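PDB 4GS5: acyl-CoA synthetase (AMP-forming)/AMP-acid ligase II-like protein from Dyadobacter fermentans, which belongs to the ATP-dependent AMP-binding enzymes and may join medium-chain fatty acids to coenzyme A. Local coordinates for residues Y179-E183 / V230-D234; M166-D170 / A192-P196. All coordinates share one frame; numbering follows the deposited sequence.

Contact 1 of 2, residues Y179-E183 / V230-D234; sequences YGMTE and VQTND
The phenol of Tyr179 gives its hydrogen to Asp234, with OH only 2.6 Å from OD2. The two side chains approach from opposite directions, and the carboxylate oxygen lies in the plane of the ring beyond its edge, although the ring and carboxylate planes are turned 61° apart. OD2 receives the bond on its anti lone pair, the one facing away from OD1. A long, flat phenol suits this place: with CG anti to the backbone N (chi1 172°), the ring carries its hydroxyl across the gap between the backbones, where Tyr179 CA and Asp234 CA are 11.3 Å apart.

Thr232 turns its two branches to different tasks. Methyl CG2 lies 3.6 Å from Tyr179 OH, while OG1 accepts the backbone N-H of Asp234 in an ST turn and also bonds to Leu218 O, so the hydroxyl has one partner in its own strand and one in the neighbouring strand 217-221. Toward Val230 the contact is mainly apolar. Met181, present as selenomethionine, is bent at chi2 and chi3, and its SE reaches 4.0 Å from Val230 CG1 as the two side chains slide past each other. The same methyl lies 3.7 Å from Glu183 OE2, a van der Waals contact at the exposed margin.

The sequences YGMTE and TND resemble two motifs that line the nucleotide site in adenylate-forming relatives, which is consistent with the contact lying beside that site. Tyr179 lies next to the last residue of strand 175-180; its backbone pairs with Val188 and Ala189 of strand 187-192, and its ring meets Phe243 edge-to-face. Strand 230-238 pairs with strand 217-221 through Leu218 and Ile220.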
loop_
_atom_site.group_PDB
_atom_site.type_symbol
_atom_site.label_atom_id
_atom_site.label_comp_id
_atom_site.label_asym_id
_atom_site.label_seq_id
_atom_site.Cartn_x
_atom_site.Cartn_y
_atom_site.Cartn_z
ATOM N N TYR A 179 2.986 -1.959 -5.021
ATOM C CA TYR A 179 2.113 -2.665 -4.089
ATOM C C TYR A 179 2.867 -3.918 -3.666
ATOM O O TYR A 179 3.336 -4.668 -4.515
ATOM C CB TYR A 179 0.793 -3.059 -4.757
ATOM C CG TYR A 179 -0.086 -3.965 -3.903
ATOM C CD1 TYR A 179 -1.008 -3.432 -3.014
ATOM C CD2 TYR A 179 -0.009 -5.356 -4.016
ATOM C CE1 TYR A 179 -1.832 -4.264 -2.241
ATOM C CE2 TYR A 179 -0.819 -6.188 -3.256
ATOM C CZ TYR A 179 -1.730 -5.639 -2.375
ATOM O OH TYR A 179 -2.537 -6.468 -1.625
ATOM N N GLY A 180 3.014 -4.129 -2.364
ATOM C CA GLY A 180 3.732 -5.290 -1.873
ATOM C C GLY A 180 3.604 -5.411 -0.371
ATOM O O GLY A 180 2.846 -4.669 0.263
HETATM N N MSE A 181 4.323 -6.374 0.197
HETATM C CA MSE A 181 4.331 -6.583 1.632
HETATM C C MSE A 181 5.606 -7.371 1.972
HETATM O O MSE A 181 6.252 -7.919 1.078
HETATM C CB MSE A 181 3.096 -7.379 2.021
HETATM C CG MSE A 181 3.068 -8.770 1.393
HETATM SE SE MSE A 181 1.311 -9.305 0.698
HETATM C CE MSE A 181 1.012 -7.871 -0.585
ATOM N N THR A 182 5.963 -7.443 3.249
ATOM C CA THR A 182 7.170 -8.171 3.628
ATOM C C THR A 182 7.082 -9.638 3.194
ATOM O O THR A 182 8.085 -10.217 2.765
ATOM C CB THR A 182 7.488 -8.068 5.146
ATOM O OG1 THR A 182 6.724 -9.039 5.866
ATOM C CG2 THR A 182 7.164 -6.692 5.675
ATOM N N GLU A 183 5.890 -10.240 3.305
ATOM C CA GLU A 183 5.693 -11.639 2.888
ATOM C C GLU A 183 5.966 -11.889 1.398
ATOM O O GLU A 183 6.102 -13.029 0.962
ATOM C CB GLU A 183 4.292 -12.140 3.255
ATOM C CG GLU A 183 4.179 -12.743 4.649
ATOM C CD GLU A 183 3.000 -13.705 4.777
ATOM O OE1 GLU A 183 3.228 -14.937 4.827
ATOM O OE2 GLU A 183 1.846 -13.231 4.828
ATOM N N VAL A 230 -0.019 -16.275 -0.663
ATOM C CA VAL A 230 -0.235 -15.336 0.417
ATOM C C VAL A 230 -1.616 -14.729 0.228
ATOM O O VAL A 230 -1.917 -14.180 -0.832
ATOM C CB VAL A 230 0.834 -14.224 0.389
ATOM C CG1 VAL A 230 0.490 -13.116 1.378
ATOM C CG2 VAL A 230 2.205 -14.807 0.682
ATOM N N GLN A 231 -2.457 -14.844 1.250
ATOM C CA GLN A 231 -3.823 -14.335 1.186
ATOM C C GLN A 231 -3.884 -12.975 1.866
ATOM O O GLN A 231 -3.599 -12.876 3.059
ATOM C CB GLN A 231 -4.776 -15.307 1.892
ATOM C CG GLN A 231 -6.239 -14.861 1.843
ATOM C CD GLN A 231 -6.760 -14.755 0.419
ATOM O OE1 GLN A 231 -6.922 -15.764 -0.262
ATOM N NE2 GLN A 231 -7.004 -13.532 -0.040
ATOM N N THR A 232 -4.228 -11.924 1.117
ATOM C CA THR A 232 -4.366 -10.596 1.720
ATOM C C THR A 232 -5.778 -10.440 2.252
ATOM O O THR A 232 -6.618 -11.322 2.063
ATOM C CB THR A 232 -4.115 -9.460 0.720
ATOM O OG1 THR A 232 -5.188 -9.409 -0.242
ATOM C CG2 THR A 232 -2.788 -9.657 0.002
ATOM N N ASN A 233 -6.038 -9.323 2.925
ATOM C CA ASN A 233 -7.409 -8.963 3.265
ATOM C C ASN A 233 -7.811 -7.734 2.444
ATOM O O ASN A 233 -8.703 -6.977 2.837
ATOM C CB ASN A 233 -7.566 -8.707 4.772
ATOM C CG ASN A 233 -7.297 -9.951 5.619
ATOM O OD1 ASN A 233 -7.828 -11.027 5.346
ATOM N ND2 ASN A 233 -6.473 -9.801 6.663
ATOM N N ASP A 234 -7.141 -7.537 1.307
ATOM C CA ASP A 234 -7.513 -6.472 0.375
ATOM C C ASP A 234 -8.579 -6.915 -0.626
ATOM O O ASP A 234 -8.313 -7.738 -1.501
ATOM C CB ASP A 234 -6.294 -5.959 -0.405
ATOM C CG ASP A 234 -5.289 -5.229 0.477
ATOM O OD1 ASP A 234 -5.699 -4.596 1.472
ATOM O OD2 ASP A 234 -4.089 -5.295 0.171
#

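Contact 2 of 2, residues M166-D170 / A192-P196; sequences MQISD and ALNGP
Ile168 and Asn194 are joined by the one direct hydrogen bond of this contact, from Asn194 ND2 to Ile168 O, 3.0 Å long and fairly straight at 163°. The oxygen lies close to the plane of the amide, but the nitrogen stands well above the carbonyl plane of Ile168. Asn194 CG sits between the backbone N and the carbonyl carbon (chi1 59°), which turns the short amide in under the end of helix 162-169. There ND2 also bonds to Met173 O, and OD1 accepts from Val175 N.

Two waters bridge the segments. One donates to Leu193 O at 3.0 Å and bonds to Ser169 OG, a hydroxyl that also bonds to Ala165 O one helical turn earlier. The other donates to Ser169 O and accepts from Gly195 N at 2.9 Å.

Apolar contact comes from Ile168, whose branched side chain presents CG2 3.9 Å from Leu193 CB and CD1 4.1 Å from Leu193 CD1. Both residues also rest on Val175 and Leu155, in the layer between helix and strands.

A leucine in place of Asn194 would probably leave Ile168 O, Met173 O and Val175 N without their shared mate, freeing the helix end to shift. One buried amide thus satisfies three backbone groups, while waters serve the more open side: polar specificity comes from the amide, and Ile168 and Leu193 supply apolar packing.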
loop_
_atom_site.group_PDB
_atom_site.type_symbol
_atom_site.label_atom_id
_atom_site.label_comp_id
_atom_site.label_asym_id
_atom_site.label_seq_id
_atom_site.Cartn_x
_atom_site.Cartn_y
_atom_site.Cartn_z
HETATM N N MSE A 166 -0.850 15.331 -7.704
HETATM C CA MSE A 166 -0.947 16.422 -8.683
HETATM C C MSE A 166 0.417 16.918 -9.171
HETATM O O MSE A 166 0.582 17.219 -10.357
HETATM C CB MSE A 166 -1.763 17.596 -8.125
HETATM C CG MSE A 166 -3.251 17.305 -7.966
HETATM SE SE MSE A 166 -4.193 17.213 -9.663
HETATM C CE MSE A 166 -5.451 15.781 -9.259
ATOM N N GLN A 167 1.383 17.019 -8.261
ATOM C CA GLN A 167 2.766 17.375 -8.609
ATOM C C GLN A 167 3.458 16.342 -9.504
ATOM O O GLN A 167 4.183 16.696 -10.441
ATOM C CB GLN A 167 3.614 17.549 -7.344
ATOM C CG GLN A 167 3.471 18.908 -6.669
ATOM C CD GLN A 167 4.300 19.012 -5.396
ATOM O OE1 GLN A 167 4.036 18.321 -4.412
ATOM N NE2 GLN A 167 5.305 19.874 -5.413
ATOM N N ILE A 168 3.251 15.069 -9.192
ATOM C CA ILE A 168 3.841 13.987 -9.965
ATOM C C ILE A 168 3.278 13.966 -11.382
ATOM O O ILE A 168 4.019 13.723 -12.333
ATOM C CB ILE A 168 3.640 12.636 -9.281
ATOM C CG1 ILE A 168 4.542 12.546 -8.045
ATOM C CG2 ILE A 168 3.951 11.497 -10.251
ATOM C CD1 ILE A 168 4.188 11.422 -7.100
ATOM N N SER A 169 1.981 14.255 -11.521
ATOM C CA SER A 169 1.326 14.293 -12.827
ATOM C C SER A 169 1.989 15.273 -13.774
ATOM O O SER A 169 1.909 15.119 -14.988
ATOM C CB SER A 169 -0.148 14.694 -12.701
ATOM O OG SER A 169 -0.900 13.650 -12.116
ATOM N N ASP A 170 2.619 16.300 -13.222
ATOM C CA ASP A 170 3.245 17.308 -14.061
ATOM C C ASP A 170 4.741 17.124 -14.324
ATOM O O ASP A 170 5.357 17.961 -14.993
ATOM C CB ASP A 170 2.964 18.709 -13.526
ATOM C CG ASP A 170 2.082 19.494 -14.458
ATOM O OD1 ASP A 170 2.622 20.201 -15.340
ATOM O OD2 ASP A 170 0.843 19.371 -14.332
ATOM N N ALA A 192 1.182 3.097 -12.321
ATOM C CA ALA A 192 1.800 4.237 -13.003
ATOM C C ALA A 192 1.176 5.527 -12.499
ATOM O O ALA A 192 -0.042 5.685 -12.563
ATOM C CB ALA A 192 1.622 4.112 -14.554
ATOM N N LEU A 193 1.987 6.455 -11.996
ATOM C CA LEU A 193 1.417 7.676 -11.410
ATOM C C LEU A 193 1.418 8.879 -12.357
ATOM O O LEU A 193 0.885 9.937 -12.028
ATOM C CB LEU A 193 2.130 8.054 -10.102
ATOM C CG LEU A 193 2.049 7.054 -8.945
ATOM C CD1 LEU A 193 2.959 7.523 -7.778
ATOM C CD2 LEU A 193 0.609 6.852 -8.465
ATOM N N ASN A 194 2.037 8.746 -13.521
ATOM C CA ASN A 194 1.956 9.821 -14.519
ATOM C C ASN A 194 2.169 9.258 -15.917
ATOM O O ASN A 194 2.298 8.049 -16.086
ATOM C CB ASN A 194 2.945 10.972 -14.217
ATOM C CG ASN A 194 4.401 10.503 -14.164
ATOM O OD1 ASN A 194 4.724 9.391 -14.584
ATOM N ND2 ASN A 194 5.283 11.358 -13.654
ATOM N N GLY A 195 2.169 10.127 -16.923
ATOM C CA GLY A 195 2.254 9.680 -18.304
ATOM C C GLY A 195 0.868 9.280 -18.789
ATOM O O GLY A 195 -0.090 9.231 -18.001
ATOM N N PRO A 196 0.749 8.947 -20.082
ATOM C CA PRO A 196 -0.598 8.695 -20.595
ATOM C C PRO A 196 -1.199 7.401 -20.040
ATOM O O PRO A 196 -2.401 7.230 -20.140
ATOM C CB PRO A 196 -0.392 8.619 -22.115
ATOM C CG PRO A 196 1.026 8.186 -22.287
ATOM C CD PRO A 196 1.785 8.802 -21.122
HETATM O O HOH W 1 -1.464 11.265 -13.353
HETATM O O HOH W 2 1.079 12.754 -16.373
#

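Strand 175-180 connects the two contacts. Contact 2 lies at its beginning, where Val175 bonds to Asn194 and packs against Ile168 and Leu193, and contact 1 engages its far end through Tyr179. Strand 187-192 runs antiparallel beside it and leads into the loop of contact 2. The segments alternate along the chain, in the order 166-170, 179-183, 192-196, 230-234. The centres lie 25 Å apart and the nearest atoms about 9 Å apart, so the contacts do not touch. Contact 1 probably borders the nucleotide site, by likeness to the family motifs, whereas contact 2 is structural packing at the other end of the strand.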